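Local coordinates for protein alternansucrase (Leuconostoc mesenteroides, PDB 6HVG) that is a multidomain enzyme of glycoside hydrolase family 70 that holds a calcium ion and also contains repeats related to choline-binding and cell-wall-binding modules, at residues Asp413-Pro418 with Asp503-Phe508; Asp636-Leu641 with His654-Glu659; Ser699-Phe704 with Tyr811-Thr816; Lys888-Ser893 with Gly933-Asn938; Asp1017-Ala1022 with Gly1078-Glu1083. All coordinates share one frame; numbering follows the deposited sequence.

Interaction 1: Asp413-Pro418 with Asp503-Phe508; sequences DTWYRP and DAIDSF
Ile505 and Asp506, consecutive residues of helix 499-511, both meet Asp413 at the start of the 413-418 segment. The CG2 methyl of Ile505 lies 4.2 Å from Asp413 CA. Asp506, whose chi1 of -78° puts CG beside its own backbone N, reaches over with OD1 to 4.0 Å from Asp413 CB. The two carboxylates draw near without bonding: Asp413 OD2 and Asp506 OD1 are 4.1 Å apart, and the planes are turned 63° against each other. Such proximity of like charges might raise the proton affinity of one of the pair somewhat, although Asp413 OD2 also has a hydrogen bond with Tyr1260 OH. Further along, the indole NE1 of Trp415 approaches Ile505 CG1 obliquely at 4.4 Å. Trp415 belongs to strand 415-416, which pairs with strand 437-438 in a small antiparallel sheet, so the contact is the packing of a two-stranded sheet on a helix; Pro438 of the second strand touches both Trp415 and Ile505. In the outer shell, Arg502 makes a cation-pi contact with the indole, and Thr411 OG1 is hydrogen-bonded to Asp413 OD1.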
# COMPACT_ATOMS: atom_id res chain seq x y z
N ASP A 413 -23.72 10.58 -16.75
CA ASP A 413 -23.64 12.04 -16.91
C ASP A 413 -23.72 12.47 -18.37
O ASP A 413 -23.41 13.61 -18.72
CB ASP A 413 -22.35 12.56 -16.27
CG ASP A 413 -21.10 11.92 -16.86
OD1 ASP A 413 -21.21 11.05 -17.74
OD2 ASP A 413 -20.00 12.29 -16.44
N THR A 414 -24.13 11.55 -19.24
CA THR A 414 -24.42 11.86 -20.66
C THR A 414 -25.51 12.90 -20.78
O THR A 414 -26.52 12.84 -20.07
CB THR A 414 -24.91 10.61 -21.43
OG1 THR A 414 -23.79 9.78 -21.76
CG2 THR A 414 -25.59 10.99 -22.75
N TRP A 415 -25.28 13.85 -21.68
CA TRP A 415 -26.29 14.76 -22.15
C TRP A 415 -26.62 14.40 -23.59
O TRP A 415 -25.75 13.91 -24.32
CB TRP A 415 -25.78 16.20 -22.05
CG TRP A 415 -25.72 16.75 -20.65
CD1 TRP A 415 -25.35 16.07 -19.52
CD2 TRP A 415 -26.03 18.08 -20.24
NE1 TRP A 415 -25.44 16.89 -18.44
CE2 TRP A 415 -25.85 18.14 -18.85
CE3 TRP A 415 -26.45 19.23 -20.90
CZ2 TRP A 415 -26.08 19.30 -18.11
CZ3 TRP A 415 -26.68 20.40 -20.16
CH2 TRP A 415 -26.48 20.42 -18.79
N TYR A 416 -27.88 14.62 -23.98
CA TYR A 416 -28.35 14.32 -25.33
C TYR A 416 -29.13 15.50 -25.91
O TYR A 416 -29.43 16.46 -25.20
CB TYR A 416 -29.19 13.03 -25.36
CG TYR A 416 -30.60 13.17 -24.86
CD1 TYR A 416 -30.87 13.42 -23.53
CD2 TYR A 416 -31.69 13.05 -25.74
CE1 TYR A 416 -32.17 13.56 -23.08
CE2 TYR A 416 -32.99 13.17 -25.29
CZ TYR A 416 -33.23 13.43 -23.96
OH TYR A 416 -34.52 13.55 -23.50
N ARG A 417 -29.44 15.43 -27.21
CA ARG A 417 -30.22 16.46 -27.88
C ARG A 417 -31.65 16.00 -28.03
O ARG A 417 -31.93 15.14 -28.87
CB ARG A 417 -29.62 16.76 -29.26
CG ARG A 417 -30.31 17.90 -30.01
CD ARG A 417 -29.95 17.96 -31.49
NE ARG A 417 -30.62 19.08 -32.16
CZ ARG A 417 -30.54 19.34 -33.46
NH1 ARG A 417 -29.83 18.56 -34.27
NH2 ARG A 417 -31.18 20.39 -33.96
N PRO A 418 -32.58 16.55 -27.23
CA PRO A 418 -33.99 16.19 -27.44
C PRO A 418 -34.53 16.83 -28.69
O PRO A 418 -34.03 17.85 -29.09
CB PRO A 418 -34.70 16.76 -26.20
CG PRO A 418 -33.83 17.87 -25.77
CD PRO A 418 -32.42 17.42 -26.05
N ASP A 503 -23.08 20.80 -13.03
CA ASP A 503 -22.57 20.59 -11.67
C ASP A 503 -23.57 19.86 -10.79
O ASP A 503 -23.19 19.07 -9.93
CB ASP A 503 -22.16 21.93 -11.03
CG ASP A 503 -21.02 22.63 -11.78
OD1 ASP A 503 -20.27 21.93 -12.52
OD2 ASP A 503 -20.87 23.87 -11.63
N ALA A 504 -24.86 20.14 -10.99
CA ALA A 504 -25.93 19.42 -10.28
C ALA A 504 -26.00 17.94 -10.68
O ALA A 504 -26.10 17.06 -9.84
CB ALA A 504 -27.26 20.10 -10.53
N ILE A 505 -25.91 17.67 -11.98
CA ILE A 505 -25.89 16.29 -12.46
C ILE A 505 -24.66 15.56 -11.96
O ILE A 505 -24.78 14.49 -11.37
CB ILE A 505 -26.01 16.22 -14.00
CG1 ILE A 505 -27.38 16.74 -14.46
CG2 ILE A 505 -25.80 14.80 -14.51
CD1 ILE A 505 -28.58 16.03 -13.86
N ASP A 506 -23.49 16.17 -12.15
CA ASP A 506 -22.22 15.57 -11.73
C ASP A 506 -22.26 15.17 -10.25
O ASP A 506 -21.85 14.05 -9.90
CB ASP A 506 -21.05 16.54 -11.95
CG ASP A 506 -20.60 16.60 -13.40
OD1 ASP A 506 -20.82 15.63 -14.17
OD2 ASP A 506 -19.98 17.63 -13.75
N SER A 507 -22.76 16.07 -9.41
CA SER A 507 -22.88 15.83 -7.98
C SER A 507 -23.85 14.71 -7.65
O SER A 507 -23.57 13.88 -6.77
CB SER A 507 -23.31 17.10 -7.24
OG SER A 507 -22.25 18.02 -7.18
N PHE A 508 -25.00 14.71 -8.32
CA PHE A 508 -26.00 13.70 -8.08
C PHE A 508 -25.48 12.32 -8.46
O PHE A 508 -25.73 11.33 -7.75
CB PHE A 508 -27.28 13.98 -8.86
CG PHE A 508 -28.14 12.77 -8.99
CD1 PHE A 508 -28.72 12.20 -7.88
CD2 PHE A 508 -28.31 12.18 -10.22
CE1 PHE A 508 -29.49 11.07 -8.00
CE2 PHE A 508 -29.07 11.06 -10.35
CZ PHE A 508 -29.66 10.50 -9.24

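Interaction 2: Asp636-Leu641 with His654-Glu659; sequences DYFKAL and HLSILE
Phe638 carries the helix side of this contact alone, pushing one corner of its ring between His654 and Ser656. The CB of His654 sits at the edge of the phenyl ring, in its plane, 3.9 Å from Phe638 CE2. Ser656 OG comes to the same ring atom obliquely, also 3.9 Å from Phe638 CE2. With chi1 of -82° Phe638 CG stands beside its backbone N, and the ring is thereby carried out from the helix toward the 654-659 segment. The hydroxyl at this apolar boundary is well provided for: Ser656 OG donates to His654 O at 3.3 Å, from 42° above the carbonyl plane, and is hydrogen-bonded to Ile618 N as well. Away from this packed corner the helix becomes looser and more polar. There, on partly exposed residues, Lys639 NZ and Asp636 OD1 form only a long salt bridge of 3.8 Å, and Asp636 OD2 turns to Lys632. The imidazole of His654 is likewise engaged elsewhere, stacked on Tyr642 and bonded through ND1 to Asn650 O. Helix 629-642 joins the adjacent parallel strands 617-620 and 657-658 in a beta-alpha-beta crossover of the TIM-type barrel, and the earlier helix 587-601 touches Phe638 through Met601.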
# COMPACT_ATOMS: atom_id res chain seq x y z
N ASP A 636 20.31 -7.95 -24.38
CA ASP A 636 20.71 -8.24 -25.75
C ASP A 636 21.01 -6.98 -26.57
O ASP A 636 21.88 -7.01 -27.44
CB ASP A 636 19.64 -9.10 -26.43
CG ASP A 636 19.55 -10.49 -25.82
OD1 ASP A 636 20.31 -10.78 -24.87
OD2 ASP A 636 18.71 -11.30 -26.29
N TYR A 637 20.28 -5.91 -26.28
CA TYR A 637 20.50 -4.60 -26.91
C TYR A 637 21.90 -4.09 -26.56
O TYR A 637 22.67 -3.72 -27.44
CB TYR A 637 19.44 -3.60 -26.44
CG TYR A 637 19.68 -2.19 -26.92
CD1 TYR A 637 19.34 -1.79 -28.22
CD2 TYR A 637 20.29 -1.26 -26.09
CE1 TYR A 637 19.59 -0.50 -28.66
CE2 TYR A 637 20.53 0.03 -26.53
CZ TYR A 637 20.19 0.39 -27.81
OH TYR A 637 20.43 1.66 -28.24
N PHE A 638 22.22 -4.10 -25.28
CA PHE A 638 23.56 -3.72 -24.83
C PHE A 638 24.67 -4.61 -25.40
O PHE A 638 25.77 -4.12 -25.68
CB PHE A 638 23.63 -3.72 -23.30
CG PHE A 638 23.09 -2.47 -22.66
CD1 PHE A 638 21.75 -2.17 -22.72
CD2 PHE A 638 23.92 -1.64 -21.94
CE1 PHE A 638 21.24 -1.05 -22.11
CE2 PHE A 638 23.42 -0.49 -21.35
CZ PHE A 638 22.08 -0.20 -21.44
N LYS A 639 24.39 -5.90 -25.57
CA LYS A 639 25.35 -6.81 -26.18
C LYS A 639 25.61 -6.41 -27.63
O LYS A 639 26.77 -6.29 -28.05
CB LYS A 639 24.85 -8.25 -26.11
CG LYS A 639 24.97 -8.89 -24.74
CD LYS A 639 24.15 -10.19 -24.62
CE LYS A 639 24.41 -10.86 -23.27
NZ LYS A 639 23.39 -11.85 -22.86
N ALA A 640 24.53 -6.19 -28.38
CA ALA A 640 24.64 -5.86 -29.79
C ALA A 640 25.35 -4.55 -30.04
O ALA A 640 26.22 -4.49 -30.92
CB ALA A 640 23.25 -5.83 -30.41
N LEU A 641 25.00 -3.51 -29.29
CA LEU A 641 25.54 -2.16 -29.53
C LEU A 641 26.86 -1.83 -28.85
O LEU A 641 27.59 -0.98 -29.34
CB LEU A 641 24.54 -1.09 -29.13
CG LEU A 641 23.69 -0.55 -30.28
CD1 LEU A 641 22.52 -1.48 -30.56
CD2 LEU A 641 23.23 0.86 -29.91
N HIS A 654 29.18 0.33 -19.09
CA HIS A 654 27.74 0.53 -19.13
C HIS A 654 27.11 -0.15 -17.93
O HIS A 654 26.23 -1.01 -18.08
CB HIS A 654 27.15 -0.03 -20.43
CG HIS A 654 27.75 0.58 -21.66
ND1 HIS A 654 28.91 0.10 -22.23
CD2 HIS A 654 27.34 1.61 -22.44
CE1 HIS A 654 29.21 0.82 -23.29
NE2 HIS A 654 28.26 1.74 -23.45
N LEU A 655 27.57 0.25 -16.74
CA LEU A 655 27.00 -0.24 -15.48
C LEU A 655 25.49 -0.09 -15.46
O LEU A 655 24.99 0.99 -15.68
CB LEU A 655 27.56 0.52 -14.28
CG LEU A 655 28.85 -0.01 -13.69
CD1 LEU A 655 29.37 1.00 -12.68
CD2 LEU A 655 28.63 -1.37 -13.04
N SER A 656 24.80 -1.20 -15.18
CA SER A 656 23.33 -1.29 -15.17
C SER A 656 22.81 -2.10 -13.98
O SER A 656 23.35 -3.17 -13.67
CB SER A 656 22.83 -1.98 -16.46
OG SER A 656 23.02 -1.13 -17.57
N ILE A 657 21.76 -1.60 -13.33
CA ILE A 657 21.24 -2.22 -12.11
C ILE A 657 19.76 -2.57 -12.26
O ILE A 657 19.06 -2.01 -13.10
CB ILE A 657 21.46 -1.33 -10.87
CG1 ILE A 657 20.65 -0.03 -10.96
CG2 ILE A 657 22.94 -1.05 -10.70
CD1 ILE A 657 20.84 0.92 -9.78
N LEU A 658 19.31 -3.51 -11.44
CA LEU A 658 17.92 -3.94 -11.40
C LEU A 658 17.34 -3.62 -10.03
O LEU A 658 17.98 -3.86 -9.01
CB LEU A 658 17.83 -5.46 -11.55
CG LEU A 658 18.28 -6.09 -12.84
CD1 LEU A 658 18.37 -7.59 -12.68
CD2 LEU A 658 17.34 -5.69 -13.99
N GLU A 659 16.11 -3.11 -10.00
CA GLU A 659 15.27 -3.09 -8.79
C GLU A 659 14.51 -4.42 -8.78
O GLU A 659 13.43 -4.52 -9.34
CB GLU A 659 14.28 -1.94 -8.82
CG GLU A 659 13.59 -1.65 -7.49
CD GLU A 659 12.17 -1.05 -7.61
OE1 GLU A 659 11.73 -0.66 -8.71
OE2 GLU A 659 11.46 -0.98 -6.59

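Interaction 3: Ser699-Phe704 with Tyr811-Thr816; sequences SNMWYF and YAMLLT
Met813 meets the Phe704 ring in a Met-aromatic contact, its terminal methyl being the part nearest the ring. Met813 CE stands 3.7 Å from the centroid of the Phe704 ring, 11° off the normal, which makes this a CH-pi contact over the centre of one face. The sulfur is over the same face but farther out, with Met813 SD 4.5 Å from the Phe704 centroid. An extended chi2 (180°) followed by a bend at chi3 lets the methyl reach the ring. Purely apolar packing adds a second methionine: Met701, whose chain is bent twice, brings its CE to 4.0 Å from Met813 SD. No polar bond joins the two segments; within 811-816, Thr816 OG1 donates in plane to a lone pair of Ala812 O, 2.8 Å away. Both methionines also touch Val914 on strand 910-915 of the large antiparallel sheet, while Phe704 rests on Gln686 and Ser690 of helix 681-692 and Ala812 faces Leu850 of helix 844-857.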
# COMPACT_ATOMS: atom_id res chain seq x y z
N SER A 699 19.32 -7.80 16.13
CA SER A 699 20.04 -9.05 15.91
C SER A 699 21.56 -8.83 16.05
O SER A 699 22.10 -7.76 15.73
CB SER A 699 19.73 -9.61 14.52
OG SER A 699 18.36 -9.55 14.24
N ASN A 700 22.23 -9.83 16.59
CA ASN A 700 23.67 -9.75 16.74
C ASN A 700 24.41 -9.58 15.41
O ASN A 700 23.95 -10.00 14.35
CB ASN A 700 24.19 -10.98 17.45
CG ASN A 700 23.97 -10.93 18.93
OD1 ASN A 700 23.35 -10.01 19.45
ND2 ASN A 700 24.44 -11.95 19.63
N MET A 701 25.58 -8.94 15.50
CA MET A 701 26.46 -8.77 14.36
C MET A 701 26.87 -10.14 13.82
O MET A 701 27.18 -10.26 12.64
CB MET A 701 27.69 -7.98 14.76
CG MET A 701 27.42 -6.60 15.34
SD MET A 701 26.57 -5.44 14.27
CE MET A 701 27.80 -5.22 12.99
N TRP A 702 26.89 -11.16 14.68
CA TRP A 702 27.07 -12.56 14.27
C TRP A 702 26.31 -12.92 12.99
O TRP A 702 26.83 -13.65 12.16
CB TRP A 702 26.64 -13.53 15.38
CG TRP A 702 26.95 -14.99 15.12
CD1 TRP A 702 28.19 -15.59 15.17
CD2 TRP A 702 26.02 -16.03 14.78
NE1 TRP A 702 28.09 -16.94 14.87
CE2 TRP A 702 26.77 -17.23 14.63
CE3 TRP A 702 24.64 -16.06 14.58
CZ2 TRP A 702 26.17 -18.44 14.30
CZ3 TRP A 702 24.04 -17.27 14.24
CH2 TRP A 702 24.81 -18.44 14.10
N TYR A 703 25.09 -12.41 12.84
CA TYR A 703 24.26 -12.78 11.69
C TYR A 703 24.84 -12.36 10.33
O TYR A 703 24.53 -12.99 9.32
CB TYR A 703 22.83 -12.27 11.86
CG TYR A 703 22.05 -13.07 12.88
CD1 TYR A 703 21.58 -14.34 12.58
CD2 TYR A 703 21.81 -12.57 14.17
CE1 TYR A 703 20.89 -15.09 13.51
CE2 TYR A 703 21.13 -13.32 15.11
CZ TYR A 703 20.68 -14.57 14.77
OH TYR A 703 20.00 -15.30 15.69
N PHE A 704 25.68 -11.33 10.32
CA PHE A 704 26.34 -10.91 9.08
C PHE A 704 27.24 -12.00 8.49
O PHE A 704 27.42 -12.06 7.27
CB PHE A 704 27.19 -9.66 9.31
CG PHE A 704 26.40 -8.38 9.35
CD1 PHE A 704 25.97 -7.79 8.20
CD2 PHE A 704 26.14 -7.76 10.55
CE1 PHE A 704 25.28 -6.59 8.24
CE2 PHE A 704 25.46 -6.56 10.60
CZ PHE A 704 25.02 -5.98 9.45
N TYR A 811 27.60 2.23 6.50
CA TYR A 811 28.44 2.61 5.36
C TYR A 811 29.89 2.11 5.50
O TYR A 811 30.50 1.72 4.51
CB TYR A 811 28.38 4.12 5.09
CG TYR A 811 27.21 4.50 4.21
CD1 TYR A 811 27.32 4.47 2.84
CD2 TYR A 811 25.98 4.84 4.75
CE1 TYR A 811 26.24 4.80 2.02
CE2 TYR A 811 24.90 5.17 3.95
CZ TYR A 811 25.04 5.15 2.58
OH TYR A 811 23.97 5.46 1.78
N ALA A 812 30.42 2.07 6.71
CA ALA A 812 31.77 1.53 6.91
C ALA A 812 31.84 0.11 6.39
O ALA A 812 32.82 -0.27 5.73
CB ALA A 812 32.16 1.58 8.38
N MET A 813 30.81 -0.68 6.67
CA MET A 813 30.75 -2.05 6.17
C MET A 813 30.45 -2.10 4.67
O MET A 813 31.12 -2.81 3.92
CB MET A 813 29.71 -2.85 6.94
CG MET A 813 30.06 -3.01 8.42
SD MET A 813 28.84 -3.95 9.35
CE MET A 813 28.83 -5.51 8.45
N LEU A 814 29.45 -1.33 4.24
CA LEU A 814 29.07 -1.30 2.83
C LEU A 814 30.26 -1.01 1.94
O LEU A 814 30.44 -1.65 0.90
CB LEU A 814 28.00 -0.24 2.57
CG LEU A 814 27.43 -0.25 1.16
CD1 LEU A 814 26.51 -1.44 0.98
CD2 LEU A 814 26.69 1.04 0.88
N LEU A 815 31.07 -0.06 2.37
CA LEU A 815 32.15 0.49 1.54
C LEU A 815 33.46 -0.27 1.61
O LEU A 815 34.36 0.02 0.84
CB LEU A 815 32.39 1.96 1.91
CG LEU A 815 31.20 2.89 1.64
CD1 LEU A 815 31.46 4.26 2.21
CD2 LEU A 815 30.87 3.01 0.16
N THR A 816 33.57 -1.25 2.51
CA THR A 816 34.75 -2.13 2.60
C THR A 816 34.48 -3.58 2.16
O THR A 816 35.41 -4.37 2.07
CB THR A 816 35.31 -2.17 4.04
OG1 THR A 816 34.29 -2.56 4.98
CG2 THR A 816 35.83 -0.81 4.43

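Interaction 4: Lys888-Ser893 with Gly933-Asn938; sequences KGIMTS and GKAHKN
Ile890 turns its branches onto Ala935 through its two torsions: chi1 of -49° puts CG2 anti to the backbone N and CG1 beside that N, and a bend at chi2 (-59°) folds CD1 round. All three outer carbons consequently gather about one methyl, with Ile890 CG2 3.9 Å from Ala935 CB, and Ile890 CG1 and CD1 each 4.0 Å from that atom. The polar half of the contact is a single backbone bond. Lys934 N donates to Ser893 O at 2.8 Å, almost straight at the hydrogen (176°) and nearly in line with the carbonyl. Lys934 also lays the root of its side chain beside this oxygen, CG being 3.4 Å from Ser893 O; its amine makes a long, weak ion pair with Asp894. Gly933, with a positive phi, precedes the donor, and its CA comes beside Ser893 O (3.4 Å). Farther on, His936 is fixed through NE2 to Phe886 O and through ND1 to Gln939. The segment 933-936 is a type I beta turn, closed by His936 N to Gly933 O at 2.9 Å, in the connection between strands 927-931 and 940-947, the latter part of the large antiparallel sheet.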
# COMPACT_ATOMS: atom_id res chain seq x y z
N LYS A 888 46.38 -5.21 -2.43
CA LYS A 888 46.02 -5.54 -3.81
C LYS A 888 46.09 -7.01 -4.20
O LYS A 888 45.10 -7.56 -4.74
CB LYS A 888 46.79 -4.74 -4.83
CG LYS A 888 45.99 -4.59 -6.12
CD LYS A 888 46.78 -3.90 -7.22
CE LYS A 888 45.89 -3.25 -8.28
NZ LYS A 888 45.32 -1.93 -7.84
N GLY A 889 47.20 -7.67 -3.98
CA GLY A 889 47.24 -9.09 -4.37
C GLY A 889 47.16 -10.05 -3.20
O GLY A 889 47.47 -11.23 -3.34
N ILE A 890 46.80 -9.55 -2.02
CA ILE A 890 46.77 -10.35 -0.79
C ILE A 890 45.36 -10.86 -0.53
O ILE A 890 44.46 -10.09 -0.28
CB ILE A 890 47.23 -9.55 0.44
CG1 ILE A 890 48.56 -8.80 0.18
CG2 ILE A 890 47.41 -10.45 1.65
CD1 ILE A 890 49.73 -9.69 -0.20
N MET A 891 45.19 -12.17 -0.59
CA MET A 891 43.88 -12.78 -0.56
C MET A 891 43.51 -13.46 0.75
O MET A 891 42.35 -13.75 0.95
CB MET A 891 43.76 -13.77 -1.73
CG MET A 891 44.21 -13.19 -3.07
SD MET A 891 43.39 -11.61 -3.39
CE MET A 891 43.69 -11.46 -5.16
N THR A 892 44.48 -13.68 1.64
CA THR A 892 44.27 -14.44 2.87
C THR A 892 44.99 -13.84 4.07
O THR A 892 45.90 -13.04 3.90
CB THR A 892 44.78 -15.88 2.67
OG1 THR A 892 44.29 -16.39 1.42
CG2 THR A 892 44.28 -16.83 3.78
N SER A 893 44.56 -14.21 5.27
CA SER A 893 45.27 -13.90 6.54
C SER A 893 46.75 -14.23 6.53
O SER A 893 47.57 -13.43 6.95
CB SER A 893 44.67 -14.72 7.68
OG SER A 893 43.41 -14.21 8.06
N GLY A 933 46.72 -9.26 9.03
CA GLY A 933 47.31 -10.27 8.17
C GLY A 933 48.82 -10.34 8.21
O GLY A 933 49.49 -9.37 8.51
N LYS A 934 49.35 -11.49 7.85
CA LYS A 934 50.79 -11.77 7.85
C LYS A 934 51.56 -11.06 6.73
O LYS A 934 52.78 -11.13 6.66
CB LYS A 934 51.00 -13.30 7.79
CG LYS A 934 50.31 -14.01 8.96
CD LYS A 934 51.12 -15.12 9.62
CE LYS A 934 50.79 -15.28 11.10
NZ LYS A 934 49.40 -15.77 11.31
N ALA A 935 50.83 -10.40 5.83
CA ALA A 935 51.42 -9.43 4.91
C ALA A 935 51.67 -8.08 5.56
O ALA A 935 52.27 -7.22 4.94
CB ALA A 935 50.54 -9.28 3.68
N HIS A 936 51.24 -7.89 6.80
CA HIS A 936 51.44 -6.63 7.51
C HIS A 936 52.02 -6.81 8.91
O HIS A 936 51.50 -6.23 9.86
CB HIS A 936 50.10 -5.88 7.62
CG HIS A 936 49.53 -5.53 6.29
ND1 HIS A 936 49.74 -4.30 5.71
CD2 HIS A 936 48.77 -6.23 5.43
CE1 HIS A 936 49.12 -4.26 4.54
NE2 HIS A 936 48.52 -5.42 4.35
N LYS A 937 53.11 -7.58 9.00
CA LYS A 937 53.78 -7.79 10.28
C LYS A 937 54.47 -6.51 10.69
O LYS A 937 55.05 -5.81 9.86
CB LYS A 937 54.81 -8.92 10.21
CG LYS A 937 54.30 -10.24 9.66
CD LYS A 937 55.37 -11.32 9.66
CE LYS A 937 54.78 -12.66 9.24
NZ LYS A 937 55.82 -13.63 8.81
N ASN A 938 54.36 -6.20 11.99
CA ASN A 938 55.11 -5.09 12.63
C ASN A 938 54.83 -3.68 12.08
O ASN A 938 55.49 -2.72 12.43
CB ASN A 938 56.60 -5.41 12.59
CG ASN A 938 56.91 -6.75 13.24
OD1 ASN A 938 57.43 -7.66 12.60
ND2 ASN A 938 56.53 -6.90 14.51

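Interaction 5: Asp1017-Ala1022 with Gly1078-Glu1083; sequences DARTVA and GITSFE
The Arg1019 guanidinium has Asp1017 at its edge, in plane, whereas Gly1078 and Thr1080 approach it obliquely. At that edge the grip is side-on: Arg1019 NE donates to Asp1017 OD1 and Arg1019 NH2 to Asp1017 OD2, each bond being 2.9 Å long. Both oxygens are met on their syn side. Asp1017 OD1 takes a second bond, on its anti side, from Arg1019 N at 3.1 Å, making an Asx turn. Extended at chi2 (-178°), the arginine bends at chi3 (-69°), bringing NE and NH2 back to Asp1017. The two side-chain bonds hold the guanidinium's orientation, the backbone bond holds the aspartate, and NH1 is left on the side of the other segment. There the touch is light, Arg1019 NH1 being 4.1 Å from Gly1078 CA and 4.4 Å from Thr1080 CG2. A water supplies the polar link, accepting from Arg1019 NH1 at 3.2 Å and donating to Gly1078 O at 2.7 Å. Gly1078 leaves helix 1063-1075 in a Schellman motif, heading into barrel strand 1081-1083, and Asn1043 and Val1044 take up Thr1080 OG1. This suggests a charge probably balanced largely within its own loop and linked to the helix-strand connection by water.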
# COMPACT_ATOMS: atom_id res chain seq x y z
N ASP A 1017 46.06 4.81 -5.34
CA ASP A 1017 44.81 4.30 -5.88
C ASP A 1017 44.90 2.78 -5.85
O ASP A 1017 45.75 2.20 -6.52
CB ASP A 1017 44.62 4.82 -7.31
CG ASP A 1017 43.22 4.57 -7.83
OD1 ASP A 1017 42.49 3.69 -7.30
OD2 ASP A 1017 42.79 5.27 -8.78
N ALA A 1018 44.03 2.14 -5.08
CA ALA A 1018 44.04 0.67 -4.92
C ALA A 1018 43.11 -0.08 -5.88
O ALA A 1018 43.02 -1.30 -5.83
CB ALA A 1018 43.66 0.32 -3.50
N ARG A 1019 42.42 0.67 -6.72
CA ARG A 1019 41.41 0.15 -7.64
C ARG A 1019 42.02 -0.65 -8.78
O ARG A 1019 43.16 -0.42 -9.16
CB ARG A 1019 40.57 1.32 -8.17
CG ARG A 1019 39.77 2.00 -7.06
CD ARG A 1019 38.90 3.14 -7.55
NE ARG A 1019 39.70 4.27 -7.99
CZ ARG A 1019 39.22 5.39 -8.50
NH1 ARG A 1019 37.92 5.58 -8.66
NH2 ARG A 1019 40.07 6.33 -8.86
N THR A 1020 41.25 -1.57 -9.34
CA THR A 1020 41.66 -2.35 -10.48
C THR A 1020 40.95 -1.85 -11.76
O THR A 1020 39.73 -1.75 -11.80
CB THR A 1020 41.38 -3.84 -10.22
OG1 THR A 1020 42.03 -4.24 -9.00
CG2 THR A 1020 41.88 -4.70 -11.36
N VAL A 1021 41.72 -1.52 -12.79
CA VAL A 1021 41.13 -1.19 -14.09
C VAL A 1021 40.59 -2.47 -14.75
O VAL A 1021 41.15 -3.55 -14.59
CB VAL A 1021 42.16 -0.47 -14.98
CG1 VAL A 1021 41.65 -0.30 -16.41
CG2 VAL A 1021 42.50 0.89 -14.38
N ALA A 1022 39.48 -2.34 -15.45
CA ALA A 1022 38.85 -3.47 -16.12
C ALA A 1022 39.61 -3.83 -17.39
O ALA A 1022 40.00 -2.95 -18.16
CB ALA A 1022 37.41 -3.14 -16.44
N GLY A 1078 35.06 8.87 -5.60
CA GLY A 1078 35.20 7.57 -6.24
C GLY A 1078 33.93 7.07 -6.91
O GLY A 1078 33.82 5.89 -7.20
N ILE A 1079 32.99 7.97 -7.19
CA ILE A 1079 31.80 7.59 -7.91
C ILE A 1079 32.24 7.33 -9.33
O ILE A 1079 32.87 8.19 -9.93
CB ILE A 1079 30.71 8.68 -7.91
CG1 ILE A 1079 29.91 8.69 -6.62
CG2 ILE A 1079 29.67 8.40 -9.00
CD1 ILE A 1079 30.71 8.71 -5.35
N THR A 1080 31.93 6.15 -9.84
CA THR A 1080 32.18 5.83 -11.24
C THR A 1080 30.90 5.83 -12.08
O THR A 1080 31.00 5.92 -13.29
CB THR A 1080 32.85 4.46 -11.38
OG1 THR A 1080 32.03 3.45 -10.79
CG2 THR A 1080 34.22 4.49 -10.72
N SER A 1081 29.73 5.74 -11.44
CA SER A 1081 28.43 5.95 -12.11
C SER A 1081 27.42 6.75 -11.28
O SER A 1081 27.25 6.52 -10.10
CB SER A 1081 27.80 4.62 -12.48
OG SER A 1081 26.73 4.83 -13.38
N PHE A 1082 26.76 7.71 -11.93
CA PHE A 1082 25.82 8.60 -11.29
C PHE A 1082 24.40 8.18 -11.66
O PHE A 1082 24.01 8.28 -12.83
CB PHE A 1082 26.05 10.03 -11.74
CG PHE A 1082 25.51 11.07 -10.77
CD1 PHE A 1082 24.15 11.34 -10.71
CD2 PHE A 1082 26.37 11.78 -9.94
CE1 PHE A 1082 23.67 12.28 -9.83
CE2 PHE A 1082 25.89 12.73 -9.07
CZ PHE A 1082 24.54 12.98 -9.02
N GLU A 1083 23.65 7.69 -10.69
CA GLU A 1083 22.27 7.31 -10.93
C GLU A 1083 21.43 8.54 -10.75
O GLU A 1083 21.26 9.03 -9.64
CB GLU A 1083 21.81 6.20 -9.98
CG GLU A 1083 20.50 5.56 -10.37
CD GLU A 1083 19.86 4.78 -9.23
OE1 GLU A 1083 20.58 4.02 -8.53
OE2 GLU A 1083 18.63 4.94 -9.01
O HOH W 1 35.71 3.97 -6.92

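From the N terminus, interaction 1 closes a loop of 84 residues, half of them helical, and interaction 2 a short one of 12. Interaction 3 spans 106 residues, interaction 4 39 and interaction 5 55. All five follow in series, none nesting within or crossing another. Interaction 1 stands apart, its nearest atoms about 35 Å from those of interaction 2. Interactions 2 and 5 share the parallel barrel sheet and touch where Leu655 packs on Ser1081. Lys888 NZ, probably hydrogen-bonded to Arg1019 O, ties the loop after strand 881-885 to the loop that follows strand 1003-1009 and packs on the barrel's 1078-1083 segment. Interaction 3 lies about 22 Å, centre to centre, from both interactions 4 and 5.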